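Local coordinates for protein glutathione S-transferase (PDB 3M3M) that binds glutathione and probably transfers it to electrophilic substrates, as expected of a glutathione S-transferase, at residues A[132-143]-A[174-184]. Sequence-based numbering, arbitrary orientation.
Sequences HKRGYKALDVME and GGFDLSRYPGI
The ring of Phe176 meets both His132 and Tyr136, four residues apart on one helix, where Gly135, bare of a side chain, lets Phe176 CE1 come to 3.8 Å from Gly135 CA. His132 turns an edge onto one face of Phe176, and Phe176 in turn drives its own edge, through CD1, over the centre of the Tyr136 ring, planes at 76°. A nearly straight bond of 2.7 Å from His132 NE2 to Gly174 O, in the planes of both ring and carbonyl, fixes the imidazole's rotation. The Tyr136 hydroxyl accepts from Asp177 N (3.0 Å) and also meets a water. Further along, Leu139 CB sits over a face of Tyr181, whose OH donates a hydrogen bond to Asp140 OD1 (2.6 Å) from above the carboxylate plane. Glu143, bent at chi2 (72°), brings its carboxylate to the helix that starts after Tyr181, its N-cap residue: OE2 takes Gly183 N (2.7 Å) and OE1 takes Ile184 N (2.8 Å), both syn but tilted out of plane, an anion suited to first-turn N-H groups and probably favoured by the helix dipole. The solvent side is looser: the extended, exposed Arg180 lays its guanidinium flat (planes 16° apart) on the Tyr136 face opposite Phe176, keeping its charge at the surface. Inward, Phe176 packs on Ile108 and Ala111 of helix 87-117, while Leu139, Met142 and Ile184 meet Thr168 of helix 159-168, all within the helical C-terminal domain.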
# COMPACT_ATOMS: atom_id res chain seq x y z
N HIS A 132 -10.43 11.23 -9.63
CA HIS A 132 -10.93 11.85 -8.45
C HIS A 132 -12.30 11.35 -8.05
O HIS A 132 -12.54 11.06 -6.90
CB HIS A 132 -10.94 13.40 -8.59
CG HIS A 132 -9.66 14.01 -8.12
ND1 HIS A 132 -9.51 15.36 -7.92
CD2 HIS A 132 -8.44 13.45 -7.91
CE1 HIS A 132 -8.27 15.61 -7.52
NE2 HIS A 132 -7.60 14.45 -7.49
N LYS A 133 -13.22 11.26 -8.99
CA LYS A 133 -14.59 10.83 -8.63
C LYS A 133 -14.57 9.41 -8.07
O LYS A 133 -15.20 9.18 -7.02
CB LYS A 133 -15.51 10.85 -9.87
CG LYS A 133 -15.83 12.35 -10.16
CD LYS A 133 -16.86 12.51 -11.31
CE LYS A 133 -16.87 14.03 -11.67
NZ LYS A 133 -17.95 14.29 -12.69
N ARG A 134 -13.79 8.52 -8.68
CA ARG A 134 -13.83 7.12 -8.26
C ARG A 134 -13.03 7.00 -6.97
O ARG A 134 -13.39 6.14 -6.12
CB ARG A 134 -13.28 6.17 -9.36
CG ARG A 134 -14.26 6.20 -10.54
CD ARG A 134 -13.91 5.27 -11.70
NE ARG A 134 -14.88 4.18 -11.78
CZ ARG A 134 -14.73 3.08 -12.53
NH1 ARG A 134 -15.67 2.14 -12.48
NH2 ARG A 134 -13.65 2.92 -13.32
N GLY A 135 -11.95 7.77 -6.82
CA GLY A 135 -11.14 7.65 -5.56
C GLY A 135 -11.93 8.14 -4.39
O GLY A 135 -11.89 7.56 -3.31
N TYR A 136 -12.66 9.21 -4.56
CA TYR A 136 -13.49 9.72 -3.47
C TYR A 136 -14.56 8.68 -3.07
O TYR A 136 -14.91 8.57 -1.95
CB TYR A 136 -14.12 11.06 -3.87
CG TYR A 136 -13.24 12.27 -3.62
CD1 TYR A 136 -12.62 12.49 -2.39
CD2 TYR A 136 -13.04 13.20 -4.60
CE1 TYR A 136 -11.82 13.63 -2.17
CE2 TYR A 136 -12.24 14.31 -4.38
CZ TYR A 136 -11.65 14.52 -3.17
OH TYR A 136 -10.88 15.62 -3.01
N LYS A 137 -15.12 7.99 -4.03
CA LYS A 137 -16.08 6.94 -3.72
C LYS A 137 -15.45 5.90 -2.78
O LYS A 137 -16.06 5.42 -1.87
CB LYS A 137 -16.59 6.30 -5.02
CG LYS A 137 -17.58 5.14 -4.84
CD LYS A 137 -18.03 4.63 -6.29
CE LYS A 137 -18.98 3.42 -6.28
NZ LYS A 137 -18.51 2.27 -5.33
N ALA A 138 -14.20 5.51 -3.07
CA ALA A 138 -13.50 4.54 -2.18
C ALA A 138 -13.23 5.17 -0.79
O ALA A 138 -13.38 4.50 0.24
CB ALA A 138 -12.15 4.11 -2.85
N LEU A 139 -12.79 6.43 -0.75
CA LEU A 139 -12.55 7.07 0.57
C LEU A 139 -13.87 7.18 1.36
O LEU A 139 -13.85 6.97 2.58
CB LEU A 139 -11.92 8.47 0.36
CG LEU A 139 -10.53 8.44 -0.36
CD1 LEU A 139 -10.09 9.91 -0.74
CD2 LEU A 139 -9.50 7.79 0.61
N ASP A 140 -14.99 7.33 0.63
CA ASP A 140 -16.26 7.35 1.31
C ASP A 140 -16.59 6.04 1.98
O ASP A 140 -17.06 5.99 3.12
CB ASP A 140 -17.43 7.68 0.34
CG ASP A 140 -17.43 9.11 -0.16
OD1 ASP A 140 -16.73 10.01 0.41
OD2 ASP A 140 -18.08 9.31 -1.22
N VAL A 141 -16.30 4.92 1.30
CA VAL A 141 -16.45 3.60 1.97
C VAL A 141 -15.63 3.45 3.27
O VAL A 141 -16.13 2.96 4.31
CB VAL A 141 -16.07 2.46 0.97
CG1 VAL A 141 -16.11 1.09 1.69
CG2 VAL A 141 -17.06 2.49 -0.28
N MSE A 142 -14.35 3.87 3.18
CA MSE A 142 -13.46 3.77 4.33
C MSE A 142 -14.01 4.69 5.47
O MSE A 142 -13.91 4.30 6.62
CB MSE A 142 -12.02 4.26 3.91
CG MSE A 142 -11.39 3.19 3.02
SE MSE A 142 -9.67 4.03 2.38
CE MSE A 142 -8.79 4.17 4.22
N GLU A 143 -14.42 5.91 5.11
CA GLU A 143 -14.96 6.90 6.11
C GLU A 143 -16.13 6.31 6.85
O GLU A 143 -16.22 6.41 8.08
CB GLU A 143 -15.32 8.22 5.42
CG GLU A 143 -15.78 9.40 6.43
CD GLU A 143 -14.63 9.95 7.23
OE1 GLU A 143 -13.43 9.57 6.92
OE2 GLU A 143 -14.94 10.78 8.13
N GLY A 174 -2.07 13.48 -4.78
CA GLY A 174 -2.90 13.26 -6.00
C GLY A 174 -4.15 14.18 -5.98
O GLY A 174 -5.07 14.00 -6.81
N GLY A 175 -4.15 15.19 -5.07
CA GLY A 175 -5.21 16.20 -5.07
C GLY A 175 -6.48 15.87 -4.32
O GLY A 175 -7.45 16.63 -4.36
N PHE A 176 -6.51 14.75 -3.61
CA PHE A 176 -7.60 14.48 -2.67
C PHE A 176 -7.52 15.27 -1.37
O PHE A 176 -6.47 15.36 -0.72
CB PHE A 176 -7.70 12.95 -2.33
CG PHE A 176 -7.87 12.10 -3.56
CD1 PHE A 176 -9.19 11.78 -4.03
CD2 PHE A 176 -6.75 11.60 -4.27
CE1 PHE A 176 -9.36 10.97 -5.23
CE2 PHE A 176 -6.95 10.82 -5.48
CZ PHE A 176 -8.24 10.53 -5.95
N ASP A 177 -8.68 15.80 -0.97
CA ASP A 177 -8.70 16.65 0.20
C ASP A 177 -9.18 15.83 1.38
O ASP A 177 -10.41 15.57 1.55
CB ASP A 177 -9.66 17.82 -0.08
CG ASP A 177 -9.82 18.76 1.10
OD1 ASP A 177 -9.19 18.61 2.19
OD2 ASP A 177 -10.63 19.73 0.92
N LEU A 178 -8.23 15.40 2.21
CA LEU A 178 -8.60 14.49 3.28
C LEU A 178 -9.27 15.23 4.41
O LEU A 178 -9.70 14.63 5.35
CB LEU A 178 -7.37 13.71 3.85
CG LEU A 178 -6.79 12.75 2.74
CD1 LEU A 178 -5.61 12.06 3.33
CD2 LEU A 178 -7.81 11.72 2.30
N SER A 179 -9.30 16.60 4.36
CA SER A 179 -10.03 17.30 5.45
C SER A 179 -11.53 17.01 5.38
O SER A 179 -12.23 17.18 6.39
CB SER A 179 -9.83 18.85 5.43
OG SER A 179 -10.54 19.42 4.30
N ARG A 180 -12.03 16.49 4.23
CA ARG A 180 -13.39 16.00 4.09
C ARG A 180 -13.64 14.65 4.83
O ARG A 180 -14.82 14.21 4.98
CB ARG A 180 -13.67 15.78 2.60
CG ARG A 180 -13.44 17.00 1.71
CD ARG A 180 -13.96 16.60 0.36
NE ARG A 180 -13.69 17.65 -0.59
CZ ARG A 180 -13.91 17.53 -1.91
NH1 ARG A 180 -14.38 16.38 -2.44
NH2 ARG A 180 -13.60 18.56 -2.71
N TYR A 181 -12.56 14.04 5.33
CA TYR A 181 -12.60 12.68 5.90
C TYR A 181 -11.97 12.64 7.29
O TYR A 181 -10.87 12.08 7.53
CB TYR A 181 -11.80 11.74 4.93
CG TYR A 181 -12.52 11.66 3.59
CD1 TYR A 181 -13.62 10.80 3.44
CD2 TYR A 181 -12.13 12.45 2.51
CE1 TYR A 181 -14.30 10.72 2.21
CE2 TYR A 181 -12.86 12.42 1.25
CZ TYR A 181 -13.94 11.49 1.15
OH TYR A 181 -14.60 11.45 -0.04
N PRO A 182 -12.68 13.17 8.30
CA PRO A 182 -12.07 13.11 9.62
C PRO A 182 -11.95 11.76 10.23
O PRO A 182 -11.03 11.55 11.15
CB PRO A 182 -13.01 14.00 10.53
CG PRO A 182 -14.34 14.03 9.67
CD PRO A 182 -13.92 14.00 8.25
N GLY A 183 -12.79 10.81 9.81
CA GLY A 183 -12.60 9.48 10.35
C GLY A 183 -11.31 8.88 9.77
O GLY A 183 -10.57 8.18 10.48
N ILE A 184 -11.10 9.08 8.46
CA ILE A 184 -9.76 8.66 7.85
C ILE A 184 -8.56 9.33 8.54
O ILE A 184 -7.60 8.68 8.92
CB ILE A 184 -9.72 8.87 6.37
CG1 ILE A 184 -10.83 7.95 5.75
CG2 ILE A 184 -8.30 8.49 5.76
CD1 ILE A 184 -10.87 8.04 4.14
O HOH W 1 -10.68 17.37 -4.87